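Local coordinates for protein serpin-12 (Manduca sexta, PDB 6CJ7) that probably inhibits serine proteases as a member of the serpin family and controls the prophenoloxidase activation system in the larval hemolymph of the tobacco hornworm, at residues 94-99 against 140-145; 162-167 against 314-319. One frame throughout, in Å; residues are numbered along the deposited sequence.

Contact 1: 94-99 against 140-145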
ATOM      1  N   LYS A  94      -9.745  -5.238  -0.674  1.00 19.81           N
ATOM      2  CA  LYS A  94      -9.734  -5.946  -1.946  1.00 22.19           C
ATOM      3  C   LYS A  94      -8.337  -5.860  -2.532  1.00 18.80           C
ATOM      4  O   LYS A  94      -7.790  -4.764  -2.684  1.00 22.18           O
ATOM      5  CB  LYS A  94     -10.752  -5.364  -2.932  1.00 23.22           C
ATOM      6  CG  LYS A  94     -12.203  -5.504  -2.525  1.00 28.50           C
ATOM      7  CD  LYS A  94     -12.641  -6.952  -2.578  1.00 36.56           C
ATOM      8  CE  LYS A  94     -14.131  -7.093  -2.335  1.00 46.81           C
ATOM      9  NZ  LYS A  94     -14.567  -8.511  -2.493  1.00 51.58           N
ATOM     10  N   THR A  95      -7.753  -7.013  -2.847  1.00 19.52           N
ATOM     11  CA  THR A  95      -6.427  -7.041  -3.441  1.00 23.48           C
ATOM     12  C   THR A  95      -6.513  -7.678  -4.819  1.00 26.37           C
ATOM     13  O   THR A  95      -7.345  -8.558  -5.068  1.00 28.78           O
ATOM     14  CB  THR A  95      -5.418  -7.800  -2.577  1.00 25.95           C
ATOM     15  OG1 THR A  95      -5.889  -9.134  -2.354  1.00 26.80           O
ATOM     16  CG2 THR A  95      -5.222  -7.099  -1.241  1.00 26.29           C
ATOM     17  N   ALA A  96      -5.666  -7.202  -5.725  1.00 21.40           N
ATOM     18  CA  ALA A  96      -5.534  -7.806  -7.047  1.00 22.06           C
ATOM     19  C   ALA A  96      -4.050  -7.946  -7.356  1.00 20.29           C
ATOM     20  O   ALA A  96      -3.369  -6.949  -7.627  1.00 21.65           O
ATOM     21  CB  ALA A  96      -6.240  -6.975  -8.118  1.00 23.65           C
ATOM     22  N   ASN A  97      -3.553  -9.182  -7.311  1.00 20.28           N
ATOM     23  CA  ASN A  97      -2.155  -9.490  -7.593  1.00 20.26           C
ATOM     24  C   ASN A  97      -2.100 -10.435  -8.784  1.00 19.59           C
ATOM     25  O   ASN A  97      -2.833 -11.425  -8.823  1.00 19.86           O
ATOM     26  CB  ASN A  97      -1.472 -10.138  -6.373  1.00 19.33           C
ATOM     27  CG  ASN A  97      -1.701  -9.354  -5.086  1.00 21.21           C
ATOM     28  OD1 ASN A  97      -1.285  -8.201  -4.979  1.00 22.79           O
ATOM     29  ND2 ASN A  97      -2.347  -9.989  -4.103  1.00 25.37           N
ATOM     30  N   ASN A  98      -1.247 -10.130  -9.764  1.00 17.98           N
ATOM     31  CA  ASN A  98      -1.129 -11.054 -10.891  1.00 20.13           C
ATOM     32  C   ASN A  98       0.185 -10.816 -11.616  1.00 18.08           C
ATOM     33  O   ASN A  98       0.775  -9.734 -11.557  1.00 19.40           O
ATOM     34  CB  ASN A  98      -2.306 -10.898 -11.871  1.00 22.11           C
ATOM     35  CG  ASN A  98      -2.758 -12.218 -12.491  1.00 24.74           C
ATOM     36  OD1 ASN A  98      -1.947 -13.095 -12.813  1.00 23.02           O
ATOM     37  ND2 ASN A  98      -4.068 -12.359 -12.686  1.00 24.55           N
ATOM     38  N   VAL A  99       0.630 -11.850 -12.322  1.00 18.54           N
ATOM     39  CA  VAL A  99       1.789 -11.779 -13.209  1.00 19.12           C
ATOM     40  C   VAL A  99       1.289 -12.170 -14.592  1.00 20.00           C
ATOM     41  O   VAL A  99       0.891 -13.321 -14.810  1.00 22.81           O
ATOM     42  CB  VAL A  99       2.925 -12.710 -12.757  1.00 21.44           C
ATOM     43  CG1 VAL A  99       4.144 -12.557 -13.678  1.00 22.48           C
ATOM     44  CG2 VAL A  99       3.311 -12.457 -11.313  1.00 21.05           C
ATOM     45  N   SER A 140      -9.789  -4.761 -16.885  1.00 27.26           N
ATOM     46  CA  SER A 140     -11.089  -5.314 -16.513  1.00 28.30           C
ATOM     47  C   SER A 140     -10.952  -6.338 -15.394  1.00 28.67           C
ATOM     48  O   SER A 140     -11.788  -6.386 -14.482  1.00 29.77           O
ATOM     49  CB  SER A 140     -11.769  -5.944 -17.728  1.00 32.65           C
ATOM     50  OG  SER A 140     -12.312  -4.953 -18.577  1.00 36.88           O
ATOM     51  N   TRP A 141      -9.907  -7.166 -15.446  1.00 25.49           N
ATOM     52  CA  TRP A 141      -9.676  -8.119 -14.367  1.00 27.92           C
ATOM     53  C   TRP A 141      -9.393  -7.398 -13.053  1.00 26.90           C
ATOM     54  O   TRP A 141      -9.948  -7.757 -12.006  1.00 26.41           O
ATOM     55  CB  TRP A 141      -8.530  -9.068 -14.716  1.00 25.17           C
ATOM     56  CG  TRP A 141      -8.235 -10.008 -13.593  1.00 28.41           C
ATOM     57  CD1 TRP A 141      -8.890 -11.172 -13.304  1.00 31.64           C
ATOM     58  CD2 TRP A 141      -7.243  -9.842 -12.576  1.00 23.04           C
ATOM     59  NE1 TRP A 141      -8.355 -11.749 -12.178  1.00 30.69           N
ATOM     60  CE2 TRP A 141      -7.344 -10.954 -11.710  1.00 26.84           C
ATOM     61  CE3 TRP A 141      -6.275  -8.867 -12.314  1.00 24.16           C
ATOM     62  CZ2 TRP A 141      -6.522 -11.110 -10.597  1.00 24.92           C
ATOM     63  CZ3 TRP A 141      -5.450  -9.030 -11.210  1.00 25.46           C
ATOM     64  CH2 TRP A 141      -5.583 -10.141 -10.364  1.00 22.17           C
ATOM     65  N   ILE A 142      -8.532  -6.374 -13.089  1.00 24.92           N
ATOM     66  CA  ILE A 142      -8.256  -5.603 -11.873  1.00 25.92           C
ATOM     67  C   ILE A 142      -9.540  -4.992 -11.332  1.00 28.33           C
ATOM     68  O   ILE A 142      -9.825  -5.070 -10.132  1.00 27.27           O
ATOM     69  CB  ILE A 142      -7.204  -4.510 -12.133  1.00 26.20           C
ATOM     70  CG1 ILE A 142      -5.858  -5.116 -12.524  1.00 24.13           C
ATOM     71  CG2 ILE A 142      -7.056  -3.604 -10.900  1.00 26.86           C
ATOM     72  CD1 ILE A 142      -4.874  -4.072 -12.989  1.00 27.76           C
ATOM     73  N   ALA A 143     -10.331  -4.361 -12.210  1.00 24.04           N
ATOM     74  CA  ALA A 143     -11.581  -3.757 -11.761  1.00 27.58           C
ATOM     75  C   ALA A 143     -12.510  -4.794 -11.140  1.00 30.54           C
ATOM     76  O   ALA A 143     -13.189  -4.510 -10.144  1.00 30.07           O
ATOM     77  CB  ALA A 143     -12.263  -3.050 -12.928  1.00 30.12           C
ATOM     78  N   SER A 144     -12.542  -6.007 -11.704  1.00 30.10           N
ATOM     79  CA  SER A 144     -13.401  -7.058 -11.168  1.00 33.96           C
ATOM     80  C   SER A 144     -12.969  -7.512  -9.779  1.00 36.43           C
ATOM     81  O   SER A 144     -13.787  -8.067  -9.038  1.00 38.81           O
ATOM     82  CB  SER A 144     -13.428  -8.259 -12.119  1.00 33.23           C
ATOM     83  OG  SER A 144     -12.207  -8.976 -12.086  1.00 32.85           O
ATOM     84  N   LYS A 145     -11.712  -7.283  -9.410  1.00 29.49           N
ATOM     85  CA  LYS A 145     -11.173  -7.710  -8.128  1.00 31.01           C
ATOM     86  C   LYS A 145     -11.172  -6.610  -7.079  1.00 29.41           C
ATOM     87  O   LYS A 145     -10.826  -6.889  -5.928  1.00 33.11           O
ATOM     88  CB  LYS A 145      -9.735  -8.216  -8.300  1.00 29.54           C
ATOM     89  CG  LYS A 145      -9.594  -9.504  -9.108  1.00 29.45           C
ATOM     90  CD  LYS A 145      -9.764 -10.721  -8.222  1.00 34.63           C
ATOM     91  CE  LYS A 145      -8.628 -10.814  -7.219  1.00 37.78           C
ATOM     92  NZ  LYS A 145      -8.897 -11.823  -6.162  1.00 43.28           N
TER
HETATM   93  O   HOH W   1      -7.193 -11.303  -4.392  1.00 32.05           O
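The indole of Trp141 lies against Asn98 and Ala96, bringing helix 131-145, helix F of the serpin fold, down on strand 92-102 of the large central sheet, sheet A. The helix segment runs nearly antiparallel to the strand segment at 150°, with the axes 7.9 Å apart at their closest. A chi1 of 177° turns the Trp141 side chain away from its own N, sending the six-membered ring toward the strand. There it is sandwiched: the amide nitrogen ND2 of Asn98 stands 3.4 Å above one face, off-centre toward the rim, and CG of Lys145, one helical turn on, lies over the opposite face, also toward the rim. The Asn98 amide is steeply inclined to the indole, the two planes being 69° apart, so this is an amide nitrogen over a ring and not a flat stack. Asn98 OD1 meanwhile accepts a hydrogen bond from Thr124 OG1, which steadies the amide. Small Ala96 suits the place nearest the helix: its CB meets Trp141 CZ3 at 3.8 Å and Lys145 CB at 3.7 Å, while Ile142 CG2 reaches it more distantly. An alanine in place of Trp141 would lose the ring between Asn98 and Lys145 and would probably open a gap over Ala96, with the Lys145 chain set free to turn. Farther along, the aliphatic start of Lys94 lies beside the Lys145 carbonyl, its CB 3.4 Å from Lys145 O. Lysine suits its place at Lys145 because its stem packs on Ala96 and the indole while its ammonium group is left to a water. The chain bends at chi2 and chi3, which brings CE against Thr95 O and lets NZ donate to that water, which in turn gives a 2.8 Å hydrogen bond to Thr95 O.

Contact 2: 162-167 against 314-319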
ATOM      1  N   ASN A 162       6.486  -7.100 -28.081  1.00 37.51           N
ATOM      2  CA  ASN A 162       7.745  -7.403 -27.419  1.00 38.50           C
ATOM      3  C   ASN A 162       7.645  -7.369 -25.897  1.00 30.65           C
ATOM      4  O   ASN A 162       8.632  -7.683 -25.225  1.00 32.99           O
ATOM      5  CB  ASN A 162       8.829  -6.437 -27.903  1.00 43.87           C
ATOM      6  CG  ASN A 162       9.333  -6.785 -29.300  1.00 57.56           C
ATOM      7  OD1 ASN A 162       9.729  -7.923 -29.564  1.00 64.06           O
ATOM      8  ND2 ASN A 162       9.306  -5.812 -30.202  1.00 60.36           N
ATOM      9  N   THR A 163       6.488  -7.002 -25.343  1.00 27.59           N
ATOM     10  CA  THR A 163       6.267  -7.094 -23.903  1.00 21.76           C
ATOM     11  C   THR A 163       6.402  -8.535 -23.443  1.00 22.25           C
ATOM     12  O   THR A 163       5.855  -9.449 -24.064  1.00 25.60           O
ATOM     13  CB  THR A 163       4.874  -6.566 -23.551  1.00 22.59           C
ATOM     14  OG1 THR A 163       4.794  -5.200 -23.971  1.00 25.86           O
ATOM     15  CG2 THR A 163       4.587  -6.678 -22.043  1.00 22.88           C
ATOM     16  N   GLN A 164       7.132  -8.732 -22.348  1.00 20.88           N
ATOM     17  CA  GLN A 164       7.359 -10.068 -21.810  1.00 22.83           C
ATOM     18  C   GLN A 164       6.547 -10.346 -20.558  1.00 19.61           C
ATOM     19  O   GLN A 164       5.991 -11.441 -20.415  1.00 20.52           O
ATOM     20  CB  GLN A 164       8.847 -10.276 -21.512  1.00 20.89           C
ATOM     21  CG  GLN A 164       9.690 -10.154 -22.771  1.00 21.60           C
ATOM     22  CD  GLN A 164      11.048 -10.782 -22.636  1.00 28.50           C
ATOM     23  OE1 GLN A 164      11.768 -10.925 -23.632  1.00 34.98           O
ATOM     24  NE2 GLN A 164      11.414 -11.158 -21.420  1.00 26.29           N
ATOM     25  N   MET A 165       6.444  -9.380 -19.644  1.00 20.72           N
ATOM     26  CA  MET A 165       5.839  -9.656 -18.350  1.00 21.38           C
ATOM     27  C   MET A 165       5.328  -8.354 -17.756  1.00 20.94           C
ATOM     28  O   MET A 165       6.083  -7.388 -17.651  1.00 21.41           O
ATOM     29  CB  MET A 165       6.851 -10.312 -17.395  1.00 25.16           C
ATOM     30  CG  MET A 165       6.216 -10.909 -16.169  1.00 27.71           C
ATOM     31  SD  MET A 165       7.462 -11.433 -14.962  1.00 37.98           S
ATOM     32  CE  MET A 165       8.798 -11.988 -15.982  1.00 25.25           C
ATOM     33  N   VAL A 166       4.062  -8.340 -17.357  1.00 19.39           N
ATOM     34  CA  VAL A 166       3.455  -7.197 -16.689  1.00 20.54           C
ATOM     35  C   VAL A 166       3.034  -7.657 -15.303  1.00 21.54           C
ATOM     36  O   VAL A 166       2.183  -8.546 -15.167  1.00 19.56           O
ATOM     37  CB  VAL A 166       2.251  -6.653 -17.468  1.00 21.18           C
ATOM     38  CG1 VAL A 166       1.574  -5.528 -16.661  1.00 21.44           C
ATOM     39  CG2 VAL A 166       2.679  -6.153 -18.830  1.00 23.62           C
ATOM     40  N   MET A 167       3.623  -7.060 -14.275  1.00 19.84           N
ATOM     41  CA  MET A 167       3.247  -7.358 -12.906  1.00 16.71           C
ATOM     42  C   MET A 167       2.290  -6.288 -12.390  1.00 18.25           C
ATOM     43  O   MET A 167       2.547  -5.092 -12.556  1.00 18.75           O
ATOM     44  CB  MET A 167       4.499  -7.464 -12.042  1.00 19.34           C
ATOM     45  CG  MET A 167       5.524  -8.442 -12.662  1.00 31.85           C
ATOM     46  SD  MET A 167       6.727  -8.941 -11.462  1.00 41.70           S
ATOM     47  CE  MET A 167       5.774 -10.083 -10.468  1.00 35.64           C
ATOM     48  N   GLN A 314      12.017 -11.149 -18.523  1.00 22.73           N
ATOM     49  CA  GLN A 314      12.298 -10.102 -17.550  1.00 24.24           C
ATOM     50  C   GLN A 314      11.030  -9.297 -17.325  1.00 19.51           C
ATOM     51  O   GLN A 314      10.044  -9.435 -18.058  1.00 19.32           O
ATOM     52  CB  GLN A 314      13.448  -9.184 -17.989  1.00 24.36           C
ATOM     53  CG  GLN A 314      13.142  -8.294 -19.171  1.00 24.90           C
ATOM     54  CD  GLN A 314      13.423  -8.956 -20.500  1.00 29.78           C
ATOM     55  OE1 GLN A 314      14.186  -9.940 -20.587  1.00 33.35           O
ATOM     56  NE2 GLN A 314      12.798  -8.443 -21.546  1.00 28.85           N
ATOM     57  N   VAL A 315      11.059  -8.456 -16.289  1.00 18.52           N
ATOM     58  CA  VAL A 315       9.911  -7.604 -15.976  1.00 20.35           C
ATOM     59  C   VAL A 315       9.860  -6.457 -16.975  1.00 19.26           C
ATOM     60  O   VAL A 315      10.818  -5.684 -17.097  1.00 23.40           O
ATOM     61  CB  VAL A 315       9.984  -7.066 -14.543  1.00 18.96           C
ATOM     62  CG1 VAL A 315       8.794  -6.126 -14.281  1.00 17.20           C
ATOM     63  CG2 VAL A 315      10.002  -8.222 -13.527  1.00 17.63           C
ATOM     64  N   SER A 316       8.759  -6.366 -17.720  1.00 17.40           N
ATOM     65  CA  SER A 316       8.579  -5.249 -18.642  1.00 18.42           C
ATOM     66  C   SER A 316       7.916  -4.065 -17.966  1.00 19.34           C
ATOM     67  O   SER A 316       8.293  -2.912 -18.228  1.00 22.65           O
ATOM     68  CB  SER A 316       7.737  -5.664 -19.852  1.00 19.58           C
ATOM     69  OG  SER A 316       8.273  -6.827 -20.452  1.00 21.58           O
ATOM     70  N   SER A 317       6.908  -4.322 -17.144  1.00 21.61           N
ATOM     71  CA  SER A 317       6.194  -3.279 -16.431  1.00 20.66           C
ATOM     72  C   SER A 317       5.876  -3.799 -15.038  1.00 21.17           C
ATOM     73  O   SER A 317       5.530  -4.972 -14.878  1.00 20.96           O
ATOM     74  CB  SER A 317       4.897  -2.887 -17.157  1.00 28.40           C
ATOM     75  OG  SER A 317       5.189  -2.221 -18.374  1.00 32.56           O
ATOM     76  N   ALA A 318       6.033  -2.939 -14.035  1.00 18.42           N
ATOM     77  CA  ALA A 318       5.692  -3.255 -12.650  1.00 17.32           C
ATOM     78  C   ALA A 318       4.792  -2.132 -12.165  1.00 20.04           C
ATOM     79  O   ALA A 318       5.246  -0.990 -12.016  1.00 21.30           O
ATOM     80  CB  ALA A 318       6.942  -3.376 -11.776  1.00 21.04           C
ATOM     81  N   LEU A 319       3.514  -2.445 -11.954  1.00 17.70           N
ATOM     82  CA  LEU A 319       2.487  -1.432 -11.753  1.00 18.46           C
ATOM     83  C   LEU A 319       1.774  -1.668 -10.433  1.00 20.26           C
ATOM     84  O   LEU A 319       1.405  -2.806 -10.111  1.00 18.94           O
ATOM     85  CB  LEU A 319       1.478  -1.450 -12.906  1.00 19.40           C
ATOM     86  CG  LEU A 319       2.109  -1.313 -14.294  1.00 26.20           C
ATOM     87  CD1 LEU A 319       1.072  -1.488 -15.393  1.00 30.70           C
ATOM     88  CD2 LEU A 319       2.782   0.039 -14.399  1.00 28.67           C
TER
HETATM   89  O   HOH W   2      13.471  -8.344 -23.918  1.00 39.58           O
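Strand segments 165-167 and 317-319 run parallel, with Val166 opposite Ser317 and Met167 opposite Ala318. Met167 N donates to Ser317 O (2.9 Å, 172° at the hydrogen), and Met167 O receives Leu319 N. At the start of the pair Met165 O takes two donors, Ser316 N and Ser317 N, both in its carbonyl plane. Ser316 returns the grip: its OG, beside its own backbone N at chi1 -52°, accepts Gln164 N at 2.9 Å and Met165 N at 3.2 Å, the short serine side chain placing the hydroxyl within reach of two successive backbone N-H groups. On one face Val166 CG1 packs toward Leu319 CD1. On the other, flexible Met167 lays SD against Val315 CG2 (3.9 Å), crossing it at about a right angle, and also meets Leu46 and Leu50 of helix 40-51. Nearer solvent, the amides of Gln164 and Gln314 cross obliquely, their planes 33° apart, and a water joins Gln164 OE1 to Gln314 NE2. Direct pairing of these strands, s3A and s5A of serpin sheet A, fits the native fold, in which the reactive loop has not been inserted between them.

Overall arrangement
From the N terminus the chain passes helix 40-51 before laying down strand 92-102. Contact 1 closes first, when helix 131-145 returns over that strand, running roughly antiparallel to it, after a loop of 40 residues that includes strand 123-126. The chain then leaves the helix and enters strand 165-174, antiparallel neighbour of strand 92-102. Contact 2 closes a much longer excursion of 146 residues, rich in strand, when strand 317-326 comes alongside. The two closures are in series, neither nested nor crossed. Their centres are 16 Å apart, yet they meet at Val99, which packs on Met165 and Met167. Together they place helix F on sheet A and join three of its strands.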